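Local coordinates for homoserine kinase (Listeria monocytogenes, PDB 3HUL), which probably catalyses the ATP-dependent phosphorylation of L-homoserine to O-phospho-L-homoserine, a late step in threonine biosynthesis, as a GHMP-family kinase, at residues Val224-Leu227 with Ala228-Arg231; Asp53-Val57 with Ile58-Ala62; Arg200-Met203 with Thr204-Gly207; Asn107-Lys110 with Glu111-Val114. All coordinates share one frame; numbering follows the deposited sequence.

All four interactions are local: each lies where a loop runs into the first turn of a helix. Interactions 2 and 4 open helices 57-65 and 110-121, their centres about 19 Å apart. Interactions 3 and 1 open the successive helices 203-210 and 227-235; the centres of these two interactions are about 21 Å apart. Interactions 1 and 2 lie on opposite sides of the chain's centre. Interactions 1 and 4 are surface contacts, whereas 2 and 3 are partly buried. The capping group is an asparagine amide in interaction 2, an aspartate carboxylate in interaction 3 and a serine-glutamate capping box in interaction 4; interaction 1 instead has a water bridge and a histidine-glutamine bond. Interactions 3 and 4 also reach other subunits.

Interaction 1: Val224-Leu227 with Ala228-Arg231; sequences VPHL and AQIR
Leu227 lays its branched end over one face of the Arg231 guanidinium, one helical turn further along. CG of Leu227 stands 3.8 Å above the group's plane, over its centre, and CD2 of Leu227 comes within 3.6 Å of NH2 of Arg231. The leucine CG is trans to the backbone N (chi1 -168°), while the arginine chain, extended from CG to NE, runs back to meet it. Covering a face in this way leaves the nitrogens for polar partners: NE forms a salt bridge with Glu211 and NH2 donates to the carbonyl of Ala242. The two residues are also tied through the backbone, where Arg231 N donates almost straight to Leu227 O at 2.8 Å. This is the first turn of helix 227-235, entered from a short 3-10 segment (224-226), with His226 at the N-cap position. One water bridges the two turns, donating to Val224 O at 2.6 Å and accepting from Ala228 N at 3.2 Å. The His226 carbonyl takes the N-H of Ile230 at 2.9 Å from its O to Ile230 N. Its ring pairs with Gln229: ND1 of His226 donates to OE1 of Gln229 at 3.0 Å, with the oxygen in the imidazole plane and the nitrogen in the carbonyl plane of the amide. Ring and amide lie side by side, only 23° from coplanar, and the bond satisfies ND1 while restraining the rotation of both groups. Behind them Ile230 turns inward against Ala242, Val253 and Ile272, and Leu227 also touches Val251 of strand 251-255.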
loop_
_atom_site.group_PDB
_atom_site.type_symbol
_atom_site.label_atom_id
_atom_site.label_comp_id
_atom_site.label_asym_id
_atom_site.label_seq_id
_atom_site.Cartn_x
_atom_site.Cartn_y
_atom_site.Cartn_z
ATOM N N VAL A 224 -24.227 20.597 15.892
ATOM C CA VAL A 224 -22.929 20.979 16.451
ATOM C C VAL A 224 -22.889 20.944 17.997
ATOM O O VAL A 224 -21.955 20.369 18.551
ATOM C CB VAL A 224 -22.410 22.337 15.864
ATOM C CG1 VAL A 224 -21.259 22.938 16.703
ATOM C CG2 VAL A 224 -21.990 22.182 14.381
ATOM N N PRO A 225 -23.885 21.542 18.705
ATOM C CA PRO A 225 -23.767 21.541 20.185
ATOM C C PRO A 225 -23.770 20.144 20.861
ATOM O O PRO A 225 -23.458 20.039 22.049
ATOM C CB PRO A 225 -24.984 22.371 20.646
ATOM C CG PRO A 225 -25.915 22.365 19.518
ATOM C CD PRO A 225 -25.082 22.289 18.265
ATOM N N HIS A 226 -24.090 19.095 20.097
ATOM C CA HIS A 226 -24.104 17.726 20.604
ATOM C C HIS A 226 -22.886 16.932 20.163
ATOM O O HIS A 226 -22.803 15.727 20.417
ATOM C CB HIS A 226 -25.364 16.999 20.130
ATOM C CG HIS A 226 -26.630 17.596 20.657
ATOM N ND1 HIS A 226 -27.147 17.271 21.896
ATOM C CD2 HIS A 226 -27.485 18.496 20.112
ATOM C CE1 HIS A 226 -28.263 17.953 22.093
ATOM N NE2 HIS A 226 -28.490 18.702 21.026
ATOM N N LEU A 227 -21.951 17.614 19.504
ATOM C CA LEU A 227 -20.790 16.959 18.915
ATOM C C LEU A 227 -19.853 16.391 19.973
ATOM O O LEU A 227 -19.474 15.217 19.896
ATOM C CB LEU A 227 -20.048 17.909 17.966
ATOM C CG LEU A 227 -18.984 17.296 17.059
ATOM C CD1 LEU A 227 -19.538 16.120 16.275
ATOM C CD2 LEU A 227 -18.449 18.372 16.121
ATOM N N ALA A 228 -19.503 17.221 20.959
ATOM C CA ALA A 228 -18.669 16.793 22.090
ATOM C C ALA A 228 -19.259 15.574 22.786
ATOM O O ALA A 228 -18.527 14.649 23.149
ATOM C CB ALA A 228 -18.474 17.936 23.088
ATOM N N GLN A 229 -20.587 15.577 22.953
ATOM C CA GLN A 229 -21.317 14.513 23.629
ATOM C C GLN A 229 -21.307 13.227 22.796
ATOM O O GLN A 229 -21.109 12.143 23.325
ATOM C CB GLN A 229 -22.761 14.983 23.893
ATOM C CG GLN A 229 -23.780 13.901 24.264
ATOM C CD GLN A 229 -25.223 14.370 24.071
ATOM O OE1 GLN A 229 -25.522 15.144 23.155
ATOM N NE2 GLN A 229 -26.122 13.897 24.926
ATOM N N ILE A 230 -21.540 13.371 21.491
ATOM C CA ILE A 230 -21.475 12.260 20.556
ATOM C C ILE A 230 -20.061 11.653 20.556
ATOM O O ILE A 230 -19.920 10.445 20.697
ATOM C CB ILE A 230 -21.916 12.693 19.133
ATOM C CG1 ILE A 230 -23.427 12.938 19.115
ATOM C CG2 ILE A 230 -21.488 11.641 18.061
ATOM C CD1 ILE A 230 -23.953 13.547 17.824
ATOM N N ARG A 231 -19.039 12.500 20.447
ATOM C CA ARG A 231 -17.633 12.094 20.601
ATOM C C ARG A 231 -17.347 11.306 21.867
ATOM O O ARG A 231 -16.801 10.200 21.810
ATOM C CB ARG A 231 -16.701 13.309 20.578
ATOM C CG ARG A 231 -16.152 13.592 19.238
ATOM C CD ARG A 231 -15.382 14.907 19.132
ATOM N NE ARG A 231 -15.363 15.279 17.719
ATOM C CZ ARG A 231 -15.229 16.507 17.230
ATOM N NH1 ARG A 231 -15.108 17.547 18.035
ATOM N NH2 ARG A 231 -15.235 16.690 15.917
HETATM O O HOH W 1 -20.655 20.190 20.799
#

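Interaction 2: Asp53-Val57 with Ile58-Ala62; sequences DETNV and IIETA
The Asn56 amide presents its oxygen edge to Ile58: OD1 of Asn56 accepts from Ile58 N at 2.9 Å, with the donor in the carbonyl plane, and the Ile58 side chain runs alongside, its CG1 3.2 Å from OD1. Through this bond Asn56 caps helix 57-65; its CG lies trans to the backbone N (chi1 -174°), which carries OD1 forward to Ile58 N. ND2, at the other end of the amide, donates to Pro51 O, so both polar ends are held and the rotation of the group is fixed. A second flat group, the Glu60 carboxylate, has the carbonyl oxygen of Thr55 3.3 Å from CD of Glu60. Within the type I turn from Asp53 to Asn56, Thr55 OG1 bonds Asp53 OD1 at 2.6 Å on the syn side, somewhat out of the carboxylate plane. In the first helical turn Glu60 N donates to Asn56 O at 3.0 Å, and Val57 O accepts twice from Thr61: from N at 2.8 Å, and from OG1 at 2.7 Å, the hydroxyl standing above the carbonyl plane. Val57 packs on Ala92 and Val93 of helix 88-103, near Ser89 of the predicted ATP site; Ile58 lies on Met76 of strand 72-78, and Ile59 on Ile42 of strand 41-43.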
loop_
_atom_site.group_PDB
_atom_site.type_symbol
_atom_site.label_atom_id
_atom_site.label_comp_id
_atom_site.label_asym_id
_atom_site.label_seq_id
_atom_site.Cartn_x
_atom_site.Cartn_y
_atom_site.Cartn_z
ATOM N N ASP A 53 -39.257 17.803 -13.966
ATOM C CA ASP A 53 -39.135 18.106 -15.379
ATOM C C ASP A 53 -37.703 18.453 -15.745
ATOM O O ASP A 53 -36.787 18.238 -14.955
ATOM C CB ASP A 53 -40.074 19.267 -15.726
ATOM C CG ASP A 53 -39.686 20.569 -15.019
ATOM O OD1 ASP A 53 -38.907 20.532 -14.029
ATOM O OD2 ASP A 53 -40.159 21.632 -15.466
ATOM N N GLU A 54 -37.525 19.031 -16.925
ATOM C CA GLU A 54 -36.209 19.382 -17.444
ATOM C C GLU A 54 -35.345 20.268 -16.531
ATOM O O GLU A 54 -34.158 20.455 -16.815
ATOM C CB GLU A 54 -36.325 20.022 -18.849
ATOM C CG GLU A 54 -36.498 21.567 -18.883
ATOM C CD GLU A 54 -37.875 22.017 -19.386
ATOM O OE1 GLU A 54 -38.739 22.394 -18.549
ATOM O OE2 GLU A 54 -38.088 21.999 -20.624
ATOM N N THR A 55 -35.934 20.832 -15.475
ATOM C CA THR A 55 -35.191 21.723 -14.567
ATOM C C THR A 55 -34.532 20.951 -13.421
ATOM O O THR A 55 -33.596 21.452 -12.795
ATOM C CB THR A 55 -36.027 22.934 -14.027
ATOM O OG1 THR A 55 -37.251 22.480 -13.429
ATOM C CG2 THR A 55 -36.329 23.953 -15.161
ATOM N N ASN A 56 -35.008 19.731 -13.160
ATOM C CA ASN A 56 -34.284 18.818 -12.289
ATOM C C ASN A 56 -32.810 18.776 -12.680
ATOM O O ASN A 56 -32.467 18.696 -13.875
ATOM C CB ASN A 56 -34.866 17.406 -12.320
ATOM C CG ASN A 56 -34.215 16.498 -11.303
ATOM O OD1 ASN A 56 -33.025 16.187 -11.406
ATOM N ND2 ASN A 56 -34.975 16.092 -10.297
ATOM N N VAL A 57 -31.954 18.849 -11.657
ATOM C CA VAL A 57 -30.494 18.876 -11.808
ATOM C C VAL A 57 -29.965 17.784 -12.769
ATOM O O VAL A 57 -29.166 18.066 -13.671
ATOM C CB VAL A 57 -29.826 18.814 -10.391
ATOM C CG1 VAL A 57 -28.383 18.395 -10.453
ATOM C CG2 VAL A 57 -29.972 20.176 -9.677
ATOM N N ILE A 58 -30.445 16.556 -12.579
ATOM C CA ILE A 58 -30.075 15.406 -13.413
ATOM C C ILE A 58 -30.272 15.699 -14.893
ATOM O O ILE A 58 -29.355 15.533 -15.700
ATOM C CB ILE A 58 -30.900 14.146 -13.020
ATOM C CG1 ILE A 58 -30.764 13.872 -11.519
ATOM C CG2 ILE A 58 -30.504 12.953 -13.871
ATOM C CD1 ILE A 58 -31.678 12.843 -10.983
ATOM N N ILE A 59 -31.462 16.177 -15.239
ATOM C CA ILE A 59 -31.803 16.478 -16.638
ATOM C C ILE A 59 -31.033 17.677 -17.208
ATOM O O ILE A 59 -30.488 17.591 -18.322
ATOM C CB ILE A 59 -33.353 16.596 -16.826
ATOM C CG1 ILE A 59 -34.030 15.312 -16.320
ATOM C CG2 ILE A 59 -33.706 16.830 -18.309
ATOM C CD1 ILE A 59 -35.517 15.439 -15.999
ATOM N N GLU A 60 -30.943 18.781 -16.454
ATOM C CA GLU A 60 -30.147 19.949 -16.903
ATOM C C GLU A 60 -28.703 19.556 -17.120
ATOM O O GLU A 60 -28.049 20.030 -18.076
ATOM C CB GLU A 60 -30.165 21.120 -15.891
ATOM C CG GLU A 60 -31.545 21.623 -15.439
ATOM C CD GLU A 60 -31.490 23.011 -14.775
ATOM O OE1 GLU A 60 -30.840 23.152 -13.711
ATOM O OE2 GLU A 60 -32.103 23.962 -15.322
ATOM N N THR A 61 -28.180 18.708 -16.221
ATOM C CA THR A 61 -26.802 18.251 -16.368
ATOM C C THR A 61 -26.738 17.432 -17.653
ATOM O O THR A 61 -25.862 17.642 -18.480
ATOM C CB THR A 61 -26.294 17.368 -15.171
ATOM O OG1 THR A 61 -26.456 18.043 -13.918
ATOM C CG2 THR A 61 -24.851 16.994 -15.379
ATOM N N ALA A 62 -27.648 16.482 -17.799
ATOM C CA ALA A 62 -27.664 15.645 -19.008
ATOM C C ALA A 62 -27.714 16.511 -20.284
ATOM O O ALA A 62 -26.844 16.379 -21.164
ATOM C CB ALA A 62 -28.824 14.650 -18.968
#

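Interaction 3: Arg200-Met203 with Thr204-Gly207; sequences RNDM and TLAG. With SO4 (sulfate ion), chain D.
Asp202 is the N-cap of helix 203-210, and its side chain closes the first turn by accepting from Leu205 N. The bond runs 3.0 Å from Asp202 OD1 to Leu205 N and is nearly straight at the hydrogen (167°), but the donor stands above the carboxylate plane, 56° out of it. CB of Leu205 lies over the same flat group, 3.5 Å from CG of Asp202, and CD2 of Leu205 reaches toward OD2. The aspartate CG is trans to its own backbone N (chi1 -170°), which brings the carboxylate round to the start of the helix, where its charge would probably be stabilised by the helix end. Behind the cap, Ala206 N donates to Asp202 O at 2.9 Å, and Gly207 N to Met203 O at 2.7 Å, this last from above the carbonyl plane. The bend at chi2 of Met203 folds SD back toward the helix, 4.3 Å from CB of Ala206; its side chain is buried against Ile198, Phe152, Pro153 and Tyr240. At the start of the link, where subunits meet, Arg200 grips a sulfate, probably from the crystallisation liquor, in a two-pronged fashion: NH1 of Arg200 to O3 of the sulfate at 2.8 Å, and NH2 of Arg200 to O4 at 2.8 Å. NH1 also bonds the carbonyl of Arg149 of the third subunit, whose Val148 packs on Leu205. Helix 181-198 ends just before this in a Schellman motif at Asn201, with positive phi, so the arrangement is that of a tight helix-to-helix link: a C-terminal Schellman motif followed directly by an aspartate N-cap.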
loop_
_atom_site.group_PDB
_atom_site.type_symbol
_atom_site.label_atom_id
_atom_site.label_comp_id
_atom_site.label_asym_id
_atom_site.label_seq_id
_atom_site.Cartn_x
_atom_site.Cartn_y
_atom_site.Cartn_z
ATOM N N ARG A 200 -1.507 3.148 7.121
ATOM C CA ARG A 200 -0.929 2.192 8.074
ATOM C C ARG A 200 -2.028 1.389 8.786
ATOM O O ARG A 200 -1.739 0.633 9.708
ATOM C CB ARG A 200 -0.111 2.914 9.170
ATOM C CG ARG A 200 1.149 3.643 8.724
ATOM C CD ARG A 200 2.343 2.728 8.453
ATOM N NE ARG A 200 2.621 1.759 9.507
ATOM C CZ ARG A 200 3.650 1.799 10.344
ATOM N NH1 ARG A 200 4.555 2.797 10.272
ATOM N NH2 ARG A 200 3.772 0.824 11.264
ATOM N N ASN A 201 -3.286 1.618 8.401
ATOM C CA ASN A 201 -4.463 1.099 9.144
ATOM C C ASN A 201 -4.548 1.691 10.573
ATOM O O ASN A 201 -5.139 1.069 11.461
ATOM C CB ASN A 201 -4.441 -0.430 9.203
ATOM C CG ASN A 201 -5.855 -1.068 9.342
ATOM O OD1 ASN A 201 -6.053 -2.060 10.075
ATOM N ND2 ASN A 201 -6.809 -0.523 8.636
ATOM N N ASP A 202 -3.950 2.863 10.797
ATOM C CA ASP A 202 -3.971 3.506 12.142
ATOM C C ASP A 202 -5.138 4.482 12.225
ATOM O O ASP A 202 -4.953 5.696 12.127
ATOM C CB ASP A 202 -2.654 4.235 12.441
ATOM C CG ASP A 202 -2.540 4.694 13.918
ATOM O OD1 ASP A 202 -3.550 4.751 14.666
ATOM O OD2 ASP A 202 -1.412 5.000 14.339
ATOM N N MET A 203 -6.340 3.928 12.344
ATOM C CA MET A 203 -7.591 4.706 12.268
ATOM C C MET A 203 -7.819 5.554 13.535
ATOM O O MET A 203 -8.501 6.591 13.517
ATOM C CB MET A 203 -8.775 3.776 11.985
ATOM C CG MET A 203 -8.775 3.197 10.545
ATOM S SD MET A 203 -8.855 4.479 9.249
ATOM C CE MET A 203 -10.352 5.350 9.548
ATOM N N THR A 204 -7.220 5.117 14.627
ATOM C CA THR A 204 -7.151 5.935 15.832
ATOM C C THR A 204 -6.426 7.248 15.576
ATOM O O THR A 204 -6.963 8.321 15.851
ATOM C CB THR A 204 -6.488 5.139 16.945
ATOM O OG1 THR A 204 -7.485 4.267 17.476
ATOM C CG2 THR A 204 -5.981 6.014 18.058
ATOM N N LEU A 205 -5.210 7.175 15.056
ATOM C CA LEU A 205 -4.503 8.418 14.723
ATOM C C LEU A 205 -5.269 9.181 13.636
ATOM O O LEU A 205 -5.485 10.369 13.776
ATOM C CB LEU A 205 -3.050 8.145 14.306
ATOM C CG LEU A 205 -2.182 9.275 13.698
ATOM C CD1 LEU A 205 -2.086 10.520 14.635
ATOM C CD2 LEU A 205 -0.785 8.695 13.413
ATOM N N ALA A 206 -5.706 8.495 12.581
ATOM C CA ALA A 206 -6.463 9.160 11.518
ATOM C C ALA A 206 -7.664 9.919 12.080
ATOM O O ALA A 206 -7.960 11.042 11.654
ATOM C CB ALA A 206 -6.952 8.161 10.509
ATOM N N GLY A 207 -8.376 9.273 13.005
ATOM C CA GLY A 207 -9.625 9.828 13.528
ATOM C C GLY A 207 -9.359 11.092 14.304
ATOM O O GLY A 207 -10.130 12.046 14.239
HETATM S S SO4 D . 7.396 1.532 12.370
HETATM O O1 SO4 D . 8.579 0.743 12.022
HETATM O O2 SO4 D . 7.569 2.278 13.621
HETATM O O3 SO4 D . 7.107 2.507 11.326
HETATM O O4 SO4 D . 6.283 0.598 12.499
#

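Interaction 4: Asn107-Lys110 with Glu111-Val114; sequences NLSK and EEKV
Ser109 and Glu112 form a capping box at the start of helix 110-121. In its firmer half, Glu112 N donates to the serine hydroxyl oxygen, 3.1 Å from Ser109 OG, at an angle of 152°. In the reciprocal half, Ser109 N points straight at the glutamate carboxylate but the bond remains weak, 3.4 Å from Glu112 OE2. The serine torsion serves the first bond: OG sits between the backbone N and the carbonyl carbon (chi1 64°), facing Glu112 N. The glutamate chain, extended beyond CG, brings its carboxylate back past the cap, where a negative charge would probably be favoured by the helix N-terminus. Regular helical bonds follow at once: Ser109 O takes the N-H of Lys113 at 2.9 Å from Lys113 N, and Lys110 O that of Val114 at 3.0 Å from Val114 N. Before the cap, Leu108 N donates to OD1 of Asn101 on helix 88-103, so the incoming loop is tied to that helix as well. Lys113 runs out fully extended along the loop, its methylenes passing Leu108, and its NZ forms a salt bridge with Glu98 of helix 88-103. On the exposed side Lys110 and Glu111 meet only loosely, a long salt bridge of 3.9 Å from Lys110 NZ to Glu111 OE2. Val114, by contrast, is buried on Ala128, Val131 and Leu132 of helix 127-132. Leu108 crosses Glu112 at about a right angle, its CD2 lying 3.6 Å from OE1 of Glu112.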
loop_
_atom_site.group_PDB
_atom_site.type_symbol
_atom_site.label_atom_id
_atom_site.label_comp_id
_atom_site.label_asym_id
_atom_site.label_seq_id
_atom_site.Cartn_x
_atom_site.Cartn_y
_atom_site.Cartn_z
ATOM N N ASN A 107 -19.467 7.592 -24.512
ATOM C CA ASN A 107 -18.378 6.711 -24.135
ATOM C C ASN A 107 -17.251 7.484 -23.400
ATOM O O ASN A 107 -16.066 7.321 -23.675
ATOM C CB ASN A 107 -17.872 5.941 -25.382
ATOM C CG ASN A 107 -16.870 4.844 -25.036
ATOM O OD1 ASN A 107 -16.858 4.325 -23.916
ATOM N ND2 ASN A 107 -16.018 4.497 -25.992
ATOM N N LEU A 108 -17.639 8.347 -22.471
ATOM C CA LEU A 108 -16.664 9.053 -21.639
ATOM C C LEU A 108 -15.961 8.083 -20.709
ATOM O O LEU A 108 -16.565 7.125 -20.241
ATOM C CB LEU A 108 -17.359 10.133 -20.815
ATOM C CG LEU A 108 -18.047 11.206 -21.659
ATOM C CD1 LEU A 108 -19.004 12.009 -20.805
ATOM C CD2 LEU A 108 -17.025 12.076 -22.305
ATOM N N SER A 109 -14.673 8.302 -20.497
ATOM C CA SER A 109 -13.933 7.584 -19.473
ATOM C C SER A 109 -14.339 8.079 -18.070
ATOM O O SER A 109 -14.864 9.204 -17.912
ATOM C CB SER A 109 -12.443 7.826 -19.682
ATOM O OG SER A 109 -12.169 9.200 -19.505
ATOM N N LYS A 110 -14.096 7.231 -17.066
ATOM C CA LYS A 110 -14.257 7.597 -15.659
ATOM C C LYS A 110 -13.529 8.913 -15.364
ATOM O O LYS A 110 -14.070 9.805 -14.731
ATOM C CB LYS A 110 -13.749 6.467 -14.758
ATOM C CG LYS A 110 -14.787 5.380 -14.486
ATOM C CD LYS A 110 -14.164 3.995 -14.164
ATOM C CE LYS A 110 -12.881 4.078 -13.303
ATOM N NZ LYS A 110 -11.620 4.358 -14.090
ATOM N N GLU A 111 -12.309 9.030 -15.880
ATOM C CA GLU A 111 -11.511 10.237 -15.725
ATOM C C GLU A 111 -12.270 11.480 -16.217
ATOM O O GLU A 111 -12.300 12.516 -15.529
ATOM C CB GLU A 111 -10.187 10.094 -16.483
ATOM C CG GLU A 111 -9.260 8.958 -15.988
ATOM C CD GLU A 111 -9.593 7.537 -16.526
ATOM O OE1 GLU A 111 -10.435 7.377 -17.428
ATOM O OE2 GLU A 111 -8.984 6.558 -16.034
ATOM N N GLU A 112 -12.882 11.377 -17.401
ATOM C CA GLU A 112 -13.589 12.526 -18.018
ATOM C C GLU A 112 -14.843 12.851 -17.230
ATOM O O GLU A 112 -15.153 14.006 -17.015
ATOM C CB GLU A 112 -13.947 12.261 -19.498
ATOM C CG GLU A 112 -12.754 12.371 -20.473
ATOM C CD GLU A 112 -13.133 11.949 -21.909
ATOM O OE1 GLU A 112 -13.534 12.845 -22.699
ATOM O OE2 GLU A 112 -13.066 10.733 -22.233
ATOM N N LYS A 113 -15.543 11.815 -16.784
ATOM C CA LYS A 113 -16.735 11.991 -15.963
ATOM C C LYS A 113 -16.446 12.751 -14.671
ATOM O O LYS A 113 -17.266 13.573 -14.242
ATOM C CB LYS A 113 -17.372 10.654 -15.633
ATOM C CG LYS A 113 -17.986 9.932 -16.821
ATOM C CD LYS A 113 -18.505 8.548 -16.391
ATOM C CE LYS A 113 -18.731 7.657 -17.610
ATOM N NZ LYS A 113 -19.229 6.312 -17.193
ATOM N N VAL A 114 -15.299 12.441 -14.048
ATOM C CA VAL A 114 -14.876 13.118 -12.828
ATOM C C VAL A 114 -14.558 14.543 -13.198
ATOM O O VAL A 114 -15.060 15.471 -12.545
ATOM C CB VAL A 114 -13.640 12.451 -12.101
ATOM C CG1 VAL A 114 -13.125 13.345 -10.980
ATOM C CG2 VAL A 114 -14.009 11.082 -11.535
#